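Long-range contact in lipoxygenase (Cyanothece sp., PDB 5EK8), which probably catalyses, as a non-heme iron lipoxygenase, the insertion of both atoms of molecular oxygen into its substrate: residues F352-Q366 with F424-D436. Numbering follows the deposited sequence.
Sequences FDGEAIEHYAKAHVQ and FLQMCTEVVATYD. With FE2 (Fe (II) ion), chain B.
Met427, Val431 and Tyr435 pack against Ile357 and its neighbours in a buried helix-helix contact of the lipoxygenase catalytic domain. It joins the long helix 337-377, which widens into pi-type turns here, to helix 421-432 and the turn that follows it. The axes of segments 352-366 and 424-432 pass 9.1 Å apart at 48°, and Ala361 and Cys428 sit at the closest backbone approach. Met427 is a knob in a hole formed by Phe352, Asp353, Ala356 and Ile357: its SD meets the Phe352 ring obliquely in a Met-aromatic contact (3.6 Å to CE2), while its methyl CE turns in at chi3 68° against Ala356 CB and the CG1-CD1 branch of Ile357. Phe424 packs obliquely on Ala356, its CE1 3.5 Å from Ala356 CB, and Cys428 SG lies at the edge of the Tyr360 ring, in its plane. Val431 CG2 fits against Ala361 CB. The opposite side of helix 337-377 carries His359 and His364, which bind the iron through NE2, together with His570 and the C-terminal Ile668; Glu355 OE2 accepts from His359 ND1 almost in the ring plane. After helix 421-432 a type I turn brings Tyr435 back over Lys362 and Gln366. The extended Gln366 side chain brings its amide against the CB and ring of Tyr435, OE1 3.5 Å from Tyr435 CB; OE1 is also bonded to His561 and bridged by a water to the Tyr435 carbonyl, the latter bond weak. An alanine at Gln366 would strip this amide away and would probably leave a gap beside the tyrosine and His561 without its acceptor. Gln366 NE2 donates to Lys362 O on a lone pair at 2.8 Å, pinning the amide to its own helix.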
ATOM      1  N   PHE A 352       4.552  -7.186  15.112  1.00 47.02           N
ATOM      2  CA  PHE A 352       5.434  -6.110  14.677  1.00 46.38           C
ATOM      3  C   PHE A 352       6.059  -6.437  13.320  1.00 46.82           C
ATOM      4  O   PHE A 352       6.087  -5.584  12.424  1.00 46.42           O
ATOM      5  CB  PHE A 352       6.528  -5.831  15.705  1.00 47.36           C
ATOM      6  CG  PHE A 352       7.535  -4.815  15.241  1.00 47.57           C
ATOM      7  CD1 PHE A 352       7.158  -3.496  15.033  1.00 44.10           C
ATOM      8  CD2 PHE A 352       8.849  -5.181  14.994  1.00 45.33           C
ATOM      9  CE1 PHE A 352       8.075  -2.558  14.598  1.00 45.58           C
ATOM     10  CE2 PHE A 352       9.773  -4.247  14.559  1.00 46.69           C
ATOM     11  CZ  PHE A 352       9.383  -2.931  14.362  1.00 47.66           C
ATOM     12  N   ASP A 353       6.548  -7.666  13.164  1.00 44.81           N
ATOM     13  CA  ASP A 353       7.094  -8.095  11.882  1.00 45.02           C
ATOM     14  C   ASP A 353       6.034  -7.997  10.795  1.00 44.98           C
ATOM     15  O   ASP A 353       6.307  -7.563   9.675  1.00 43.21           O
ATOM     16  CB  ASP A 353       7.620  -9.527  11.961  1.00 44.24           C
ATOM     17  CG  ASP A 353       8.096 -10.044  10.620  1.00 45.85           C
ATOM     18  OD1 ASP A 353       7.357 -10.805   9.967  1.00 48.94           O
ATOM     19  OD2 ASP A 353       9.210  -9.677  10.209  1.00 46.35           O
ATOM     20  N   GLY A 354       4.818  -8.407  11.145  1.00 40.80           N
ATOM     21  CA  GLY A 354       3.700  -8.378  10.225  1.00 39.20           C
ATOM     22  C   GLY A 354       3.375  -6.980   9.751  1.00 40.08           C
ATOM     23  O   GLY A 354       3.081  -6.774   8.579  1.00 40.43           O
ATOM     24  N   GLU A 355       3.429  -6.009  10.656  1.00 41.40           N
ATOM     25  CA  GLU A 355       3.138  -4.633  10.277  1.00 43.65           C
ATOM     26  C   GLU A 355       4.262  -4.014   9.459  1.00 39.88           C
ATOM     27  O   GLU A 355       4.003  -3.364   8.450  1.00 40.07           O
ATOM     28  CB  GLU A 355       2.861  -3.770  11.511  1.00 47.26           C
ATOM     29  CG  GLU A 355       1.516  -4.030  12.167  1.00 52.64           C
ATOM     30  CD  GLU A 355       0.337  -3.507  11.357  1.00 49.81           C
ATOM     31  OE1 GLU A 355      -0.687  -3.148  11.979  1.00 46.00           O
ATOM     32  OE2 GLU A 355       0.424  -3.455  10.108  1.00 46.38           O
ATOM     33  N   ALA A 356       5.501  -4.207   9.903  1.00 40.75           N
ATOM     34  CA  ALA A 356       6.668  -3.697   9.178  1.00 37.09           C
ATOM     35  C   ALA A 356       6.802  -4.321   7.791  1.00 34.89           C
ATOM     36  O   ALA A 356       6.684  -3.631   6.779  1.00 33.32           O
ATOM     37  CB  ALA A 356       7.937  -3.943   9.978  1.00 33.18           C
ATOM     38  N   ILE A 357       7.041  -5.627   7.754  1.00 33.08           N
ATOM     39  CA  ILE A 357       7.323  -6.317   6.499  1.00 36.30           C
ATOM     40  C   ILE A 357       6.075  -6.663   5.676  1.00 35.31           C
ATOM     41  O   ILE A 357       5.922  -6.186   4.547  1.00 34.81           O
ATOM     42  CB  ILE A 357       8.089  -7.631   6.736  1.00 31.28           C
ATOM     43  CG1 ILE A 357       9.265  -7.425   7.689  1.00 31.46           C
ATOM     44  CG2 ILE A 357       8.532  -8.201   5.416  1.00 25.26           C
ATOM     45  CD1 ILE A 357      10.344  -6.535   7.149  1.00 38.83           C
ATOM     46  N   GLU A 358       5.210  -7.512   6.229  1.00 31.03           N
ATOM     47  CA  GLU A 358       4.056  -8.041   5.497  1.00 36.16           C
ATOM     48  C   GLU A 358       3.084  -6.954   5.054  1.00 43.01           C
ATOM     49  O   GLU A 358       2.532  -6.999   3.953  1.00 46.18           O
ATOM     50  CB  GLU A 358       3.317  -9.066   6.355  1.00 38.71           C
ATOM     51  CG  GLU A 358       4.197 -10.190   6.850  1.00 43.25           C
ATOM     52  CD  GLU A 358       4.981 -10.828   5.728  1.00 48.99           C
ATOM     53  OE1 GLU A 358       6.229 -10.887   5.826  1.00 51.35           O
ATOM     54  OE2 GLU A 358       4.341 -11.265   4.745  1.00 47.78           O
ATOM     55  N   HIS A 359       2.884  -5.973   5.919  1.00 42.64           N
ATOM     56  CA  HIS A 359       1.977  -4.885   5.626  1.00 41.33           C
ATOM     57  C   HIS A 359       2.652  -3.709   4.934  1.00 42.27           C
ATOM     58  O   HIS A 359       2.591  -3.574   3.711  1.00 43.88           O
ATOM     59  CB  HIS A 359       1.324  -4.404   6.908  1.00 45.10           C
ATOM     60  CG  HIS A 359       0.074  -3.624   6.682  1.00 48.05           C
ATOM     61  ND1 HIS A 359      -0.552  -2.920   7.683  1.00 51.05           N
ATOM     62  CD2 HIS A 359      -0.669  -3.444   5.564  1.00 48.15           C
ATOM     63  CE1 HIS A 359      -1.635  -2.337   7.192  1.00 51.90           C
ATOM     64  NE2 HIS A 359      -1.725  -2.643   5.913  1.00 51.38           N
ATOM     65  N   TYR A 360       3.280  -2.850   5.732  1.00 39.91           N
ATOM     66  CA  TYR A 360       3.819  -1.593   5.226  1.00 42.61           C
ATOM     67  C   TYR A 360       4.841  -1.783   4.111  1.00 40.40           C
ATOM     68  O   TYR A 360       4.772  -1.118   3.078  1.00 40.34           O
ATOM     69  CB  TYR A 360       4.449  -0.787   6.360  1.00 46.60           C
ATOM     70  CG  TYR A 360       5.085   0.499   5.888  1.00 48.06           C
ATOM     71  CD1 TYR A 360       4.304   1.570   5.462  1.00 47.14           C
ATOM     72  CD2 TYR A 360       6.465   0.644   5.867  1.00 47.74           C
ATOM     73  CE1 TYR A 360       4.890   2.748   5.025  1.00 47.68           C
ATOM     74  CE2 TYR A 360       7.055   1.809   5.435  1.00 46.67           C
ATOM     75  CZ  TYR A 360       6.269   2.857   5.018  1.00 49.04           C
ATOM     76  OH  TYR A 360       6.875   4.015   4.593  1.00 54.91           O
ATOM     77  N   ALA A 361       5.777  -2.699   4.308  1.00 35.83           N
ATOM     78  CA  ALA A 361       6.826  -2.903   3.317  1.00 31.83           C
ATOM     79  C   ALA A 361       6.317  -3.618   2.070  1.00 33.93           C
ATOM     80  O   ALA A 361       6.443  -3.099   0.958  1.00 37.84           O
ATOM     81  CB  ALA A 361       7.974  -3.675   3.923  1.00 34.10           C
ATOM     82  N   LYS A 362       5.751  -4.807   2.257  1.00 32.34           N
ATOM     83  CA  LYS A 362       5.386  -5.669   1.131  1.00 36.60           C
ATOM     84  C   LYS A 362       4.185  -5.166   0.343  1.00 39.62           C
ATOM     85  O   LYS A 362       4.113  -5.352  -0.872  1.00 41.82           O
ATOM     86  CB  LYS A 362       5.111  -7.095   1.613  1.00 34.01           C
ATOM     87  CG  LYS A 362       4.870  -8.080   0.472  1.00 32.51           C
ATOM     88  CD  LYS A 362       4.603  -9.495   0.975  1.00 32.59           C
ATOM     89  CE  LYS A 362       5.776 -10.038   1.772  1.00 24.93           C
ATOM     90  NZ  LYS A 362       5.594 -11.468   2.129  1.00 25.23           N
ATOM     91  N   ALA A 363       3.238  -4.533   1.023  1.00 42.23           N
ATOM     92  CA  ALA A 363       2.035  -4.074   0.342  1.00 39.08           C
ATOM     93  C   ALA A 363       2.159  -2.624  -0.113  1.00 41.18           C
ATOM     94  O   ALA A 363       2.084  -2.339  -1.305  1.00 45.55           O
ATOM     95  CB  ALA A 363       0.824  -4.248   1.230  1.00 39.71           C
ATOM     96  N   HIS A 364       2.352  -1.710   0.830  1.00 39.91           N
ATOM     97  CA  HIS A 364       2.336  -0.287   0.511  1.00 44.64           C
ATOM     98  C   HIS A 364       3.517   0.142  -0.345  1.00 48.22           C
ATOM     99  O   HIS A 364       3.358   0.553  -1.503  1.00 55.31           O
ATOM    100  CB  HIS A 364       2.319   0.539   1.796  1.00 48.53           C
ATOM    101  CG  HIS A 364       1.019   0.489   2.530  1.00 52.54           C
ATOM    102  ND1 HIS A 364       0.048   1.462   2.399  1.00 54.60           N
ATOM    103  CD2 HIS A 364       0.519  -0.420   3.399  1.00 54.47           C
ATOM    104  CE1 HIS A 364      -0.986   1.157   3.160  1.00 52.95           C
ATOM    105  NE2 HIS A 364      -0.724   0.018   3.778  1.00 54.13           N
ATOM    106  N   VAL A 365       4.703   0.048   0.242  1.00 43.01           N
ATOM    107  CA  VAL A 365       5.912   0.502  -0.414  1.00 41.42           C
ATOM    108  C   VAL A 365       6.143  -0.211  -1.743  1.00 43.85           C
ATOM    109  O   VAL A 365       6.415   0.434  -2.753  1.00 53.37           O
ATOM    110  CB  VAL A 365       7.136   0.305   0.487  1.00 39.18           C
ATOM    111  CG1 VAL A 365       8.392   0.809  -0.218  1.00 36.00           C
ATOM    112  CG2 VAL A 365       6.928   1.018   1.812  1.00 34.32           C
ATOM    113  N   GLN A 366       6.022  -1.533  -1.752  1.00 38.90           N
ATOM    114  CA  GLN A 366       6.318  -2.280  -2.966  1.00 42.55           C
ATOM    115  C   GLN A 366       5.368  -1.909  -4.104  1.00 48.17           C
ATOM    116  O   GLN A 366       5.752  -1.934  -5.272  1.00 51.85           O
ATOM    117  CB  GLN A 366       6.263  -3.790  -2.716  1.00 41.88           C
ATOM    118  CG  GLN A 366       6.773  -4.595  -3.907  1.00 43.37           C
ATOM    119  CD  GLN A 366       6.465  -6.078  -3.829  1.00 42.88           C
ATOM    120  OE1 GLN A 366       6.704  -6.820  -4.788  1.00 44.39           O
ATOM    121  NE2 GLN A 366       5.938  -6.523  -2.690  1.00 40.10           N
ATOM    122  N   PHE A 424      13.297   0.044  12.205  1.00 43.93           N
ATOM    123  CA  PHE A 424      12.097  -0.222  11.422  1.00 43.48           C
ATOM    124  C   PHE A 424      12.336   0.037   9.930  1.00 45.61           C
ATOM    125  O   PHE A 424      12.010  -0.795   9.053  1.00 46.46           O
ATOM    126  CB  PHE A 424      10.940   0.645  11.934  1.00 40.51           C
ATOM    127  CG  PHE A 424       9.728   0.604  11.058  1.00 38.07           C
ATOM    128  CD1 PHE A 424       8.797  -0.411  11.195  1.00 32.91           C
ATOM    129  CD2 PHE A 424       9.536   1.564  10.076  1.00 37.60           C
ATOM    130  CE1 PHE A 424       7.694  -0.461  10.377  1.00 32.71           C
ATOM    131  CE2 PHE A 424       8.441   1.515   9.258  1.00 37.68           C
ATOM    132  CZ  PHE A 424       7.513   0.504   9.406  1.00 36.05           C
ATOM    133  N   LEU A 425      12.907   1.206   9.656  1.00 43.02           N
ATOM    134  CA  LEU A 425      13.284   1.581   8.302  1.00 42.08           C
ATOM    135  C   LEU A 425      14.184   0.521   7.691  1.00 41.83           C
ATOM    136  O   LEU A 425      13.987   0.111   6.552  1.00 42.73           O
ATOM    137  CB  LEU A 425      13.993   2.931   8.285  1.00 40.75           C
ATOM    138  CG  LEU A 425      14.304   3.446   6.881  1.00 35.25           C
ATOM    139  CD1 LEU A 425      13.007   3.684   6.117  1.00 29.77           C
ATOM    140  CD2 LEU A 425      15.165   4.712   6.951  1.00 29.13           C
ATOM    141  N   GLN A 426      15.159   0.064   8.467  1.00 38.86           N
ATOM    142  CA  GLN A 426      16.103  -0.924   7.967  1.00 47.39           C
ATOM    143  C   GLN A 426      15.401  -2.224   7.592  1.00 51.11           C
ATOM    144  O   GLN A 426      15.758  -2.848   6.594  1.00 50.80           O
ATOM    145  CB  GLN A 426      17.196  -1.197   8.989  1.00 43.78           C
ATOM    146  CG  GLN A 426      18.228  -2.198   8.520  1.00 35.82           C
ATOM    147  CD  GLN A 426      19.256  -2.470   9.584  1.00 38.56           C
ATOM    148  OE1 GLN A 426      19.759  -1.544  10.221  1.00 42.14           O
ATOM    149  NE2 GLN A 426      19.562  -3.745   9.804  1.00 38.82           N
ATOM    150  N   MET A 427      14.401  -2.625   8.379  1.00 44.74           N
ATOM    151  CA  MET A 427      13.598  -3.792   8.012  1.00 42.04           C
ATOM    152  C   MET A 427      12.997  -3.565   6.635  1.00 43.43           C
ATOM    153  O   MET A 427      13.083  -4.427   5.730  1.00 46.00           O
ATOM    154  CB  MET A 427      12.482  -4.055   9.027  1.00 40.83           C
ATOM    155  CG  MET A 427      12.948  -4.466  10.413  1.00 44.96           C
ATOM    156  SD  MET A 427      11.564  -4.769  11.536  1.00 59.65           S
ATOM    157  CE  MET A 427      10.846  -6.239  10.804  1.00 51.50           C
ATOM    158  N   CYS A 428      12.416  -2.380   6.475  1.00 43.00           N
ATOM    159  CA  CYS A 428      11.715  -2.061   5.236  1.00 44.09           C
ATOM    160  C   CYS A 428      12.623  -2.074   4.012  1.00 38.35           C
ATOM    161  O   CYS A 428      12.339  -2.769   3.033  1.00 35.35           O
ATOM    162  CB  CYS A 428      11.032  -0.705   5.361  1.00 51.29           C
ATOM    163  SG  CYS A 428       9.689  -0.709   6.557  1.00 52.70           S
ATOM    164  N   THR A 429      13.709  -1.307   4.074  1.00 40.32           N
ATOM    165  CA  THR A 429      14.672  -1.231   2.978  1.00 39.85           C
ATOM    166  C   THR A 429      15.254  -2.605   2.665  1.00 44.60           C
ATOM    167  O   THR A 429      15.383  -2.980   1.490  1.00 56.79           O
ATOM    168  CB  THR A 429      15.829  -0.248   3.288  1.00 39.24           C
ATOM    169  OG1 THR A 429      16.483  -0.624   4.508  1.00 42.80           O
ATOM    170  CG2 THR A 429      15.309   1.176   3.410  1.00 37.13           C
ATOM    171  N   GLU A 430      15.595  -3.351   3.718  1.00 36.16           N
ATOM    172  CA  GLU A 430      16.072  -4.724   3.561  1.00 32.24           C
ATOM    173  C   GLU A 430      15.146  -5.552   2.677  1.00 35.05           C
ATOM    174  O   GLU A 430      15.577  -6.071   1.644  1.00 34.85           O
ATOM    175  CB  GLU A 430      16.230  -5.415   4.918  1.00 27.94           C
ATOM    176  CG  GLU A 430      17.598  -5.237   5.553  1.00 32.59           C
ATOM    177  CD  GLU A 430      17.660  -5.772   6.973  1.00 42.35           C
ATOM    178  OE1 GLU A 430      16.713  -6.472   7.389  1.00 48.20           O
ATOM    179  OE2 GLU A 430      18.654  -5.491   7.678  1.00 43.07           O
ATOM    180  N   VAL A 431      13.875  -5.680   3.057  1.00 40.29           N
ATOM    181  CA  VAL A 431      13.024  -6.584   2.276  1.00 37.25           C
ATOM    182  C   VAL A 431      12.604  -6.008   0.912  1.00 37.83           C
ATOM    183  O   VAL A 431      12.461  -6.760  -0.055  1.00 37.27           O
ATOM    184  CB  VAL A 431      11.765  -7.001   3.055  1.00 36.40           C
ATOM    185  CG1 VAL A 431      12.152  -7.928   4.190  1.00 37.34           C
ATOM    186  CG2 VAL A 431      11.010  -5.783   3.571  1.00 42.03           C
ATOM    187  N   VAL A 432      12.426  -4.690   0.818  1.00 35.73           N
ATOM    188  CA  VAL A 432      11.965  -4.101  -0.441  1.00 40.97           C
ATOM    189  C   VAL A 432      13.091  -4.163  -1.477  1.00 46.06           C
ATOM    190  O   VAL A 432      12.840  -4.219  -2.682  1.00 47.34           O
ATOM    191  CB  VAL A 432      11.462  -2.639  -0.253  1.00 32.98           C
ATOM    192  CG1 VAL A 432      11.161  -1.981  -1.594  1.00 27.65           C
ATOM    193  CG2 VAL A 432      10.210  -2.615   0.622  1.00 32.04           C
ATOM    194  N   ALA A 433      14.335  -4.206  -1.007  1.00 48.57           N
ATOM    195  CA  ALA A 433      15.466  -4.356  -1.919  1.00 47.73           C
ATOM    196  C   ALA A 433      15.511  -5.732  -2.597  1.00 47.91           C
ATOM    197  O   ALA A 433      16.392  -5.986  -3.417  1.00 49.70           O
ATOM    198  CB  ALA A 433      16.770  -4.097  -1.185  1.00 47.76           C
ATOM    199  N   THR A 434      14.564  -6.610  -2.270  1.00 43.92           N
ATOM    200  CA  THR A 434      14.543  -7.958  -2.838  1.00 42.51           C
ATOM    201  C   THR A 434      13.236  -8.312  -3.553  1.00 47.84           C
ATOM    202  O   THR A 434      13.126  -9.386  -4.149  1.00 55.97           O
ATOM    203  CB  THR A 434      14.776  -9.026  -1.754  1.00 41.99           C
ATOM    204  OG1 THR A 434      13.571  -9.210  -0.997  1.00 51.16           O
ATOM    205  CG2 THR A 434      15.900  -8.614  -0.823  1.00 33.34           C
ATOM    206  N   TYR A 435      12.248  -7.424  -3.493  1.00 41.08           N
ATOM    207  CA  TYR A 435      10.925  -7.728  -4.041  1.00 35.99           C
ATOM    208  C   TYR A 435      10.843  -7.478  -5.538  1.00 36.78           C
ATOM    209  O   TYR A 435      11.002  -6.348  -5.994  1.00 40.91           O
ATOM    210  CB  TYR A 435       9.844  -6.909  -3.328  1.00 36.81           C
ATOM    211  CG  TYR A 435       9.586  -7.327  -1.897  1.00 37.50           C
ATOM    212  CD1 TYR A 435       9.790  -8.637  -1.487  1.00 38.59           C
ATOM    213  CD2 TYR A 435       9.134  -6.406  -0.954  1.00 41.97           C
ATOM    214  CE1 TYR A 435       9.552  -9.022  -0.175  1.00 42.41           C
ATOM    215  CE2 TYR A 435       8.888  -6.783   0.367  1.00 41.26           C
ATOM    216  CZ  TYR A 435       9.105  -8.092   0.745  1.00 42.94           C
ATOM    217  OH  TYR A 435       8.878  -8.483   2.043  1.00 45.24           O
ATOM    218  N   ASP A 436      10.596  -8.540  -6.300  1.00 39.67           N
ATOM    219  CA  ASP A 436      10.411  -8.423  -7.744  1.00 41.82           C
ATOM    220  C   ASP A 436       9.167  -9.201  -8.189  1.00 46.04           C
ATOM    221  O   ASP A 436       8.648 -10.034  -7.446  1.00 46.02           O
ATOM    222  CB  ASP A 436      11.660  -8.918  -8.485  1.00 38.59           C
ATOM    223  CG  ASP A 436      11.542  -8.781  -9.993  1.00 42.37           C
ATOM    224  OD1 ASP A 436      11.397  -7.639 -10.476  1.00 45.03           O
ATOM    225  OD2 ASP A 436      11.583  -9.818 -10.691  1.00 42.20           O
TER
HETATM  226 FE   FE2 B 701      -2.846  -0.765   4.795  1.00 61.35          FE
HETATM  227  O   HOH W   1       8.335  -9.751  -4.461  1.00 38.27           O
HETATM  228  O   HOH W   2       8.307  -5.565  -6.730  1.00 41.54           O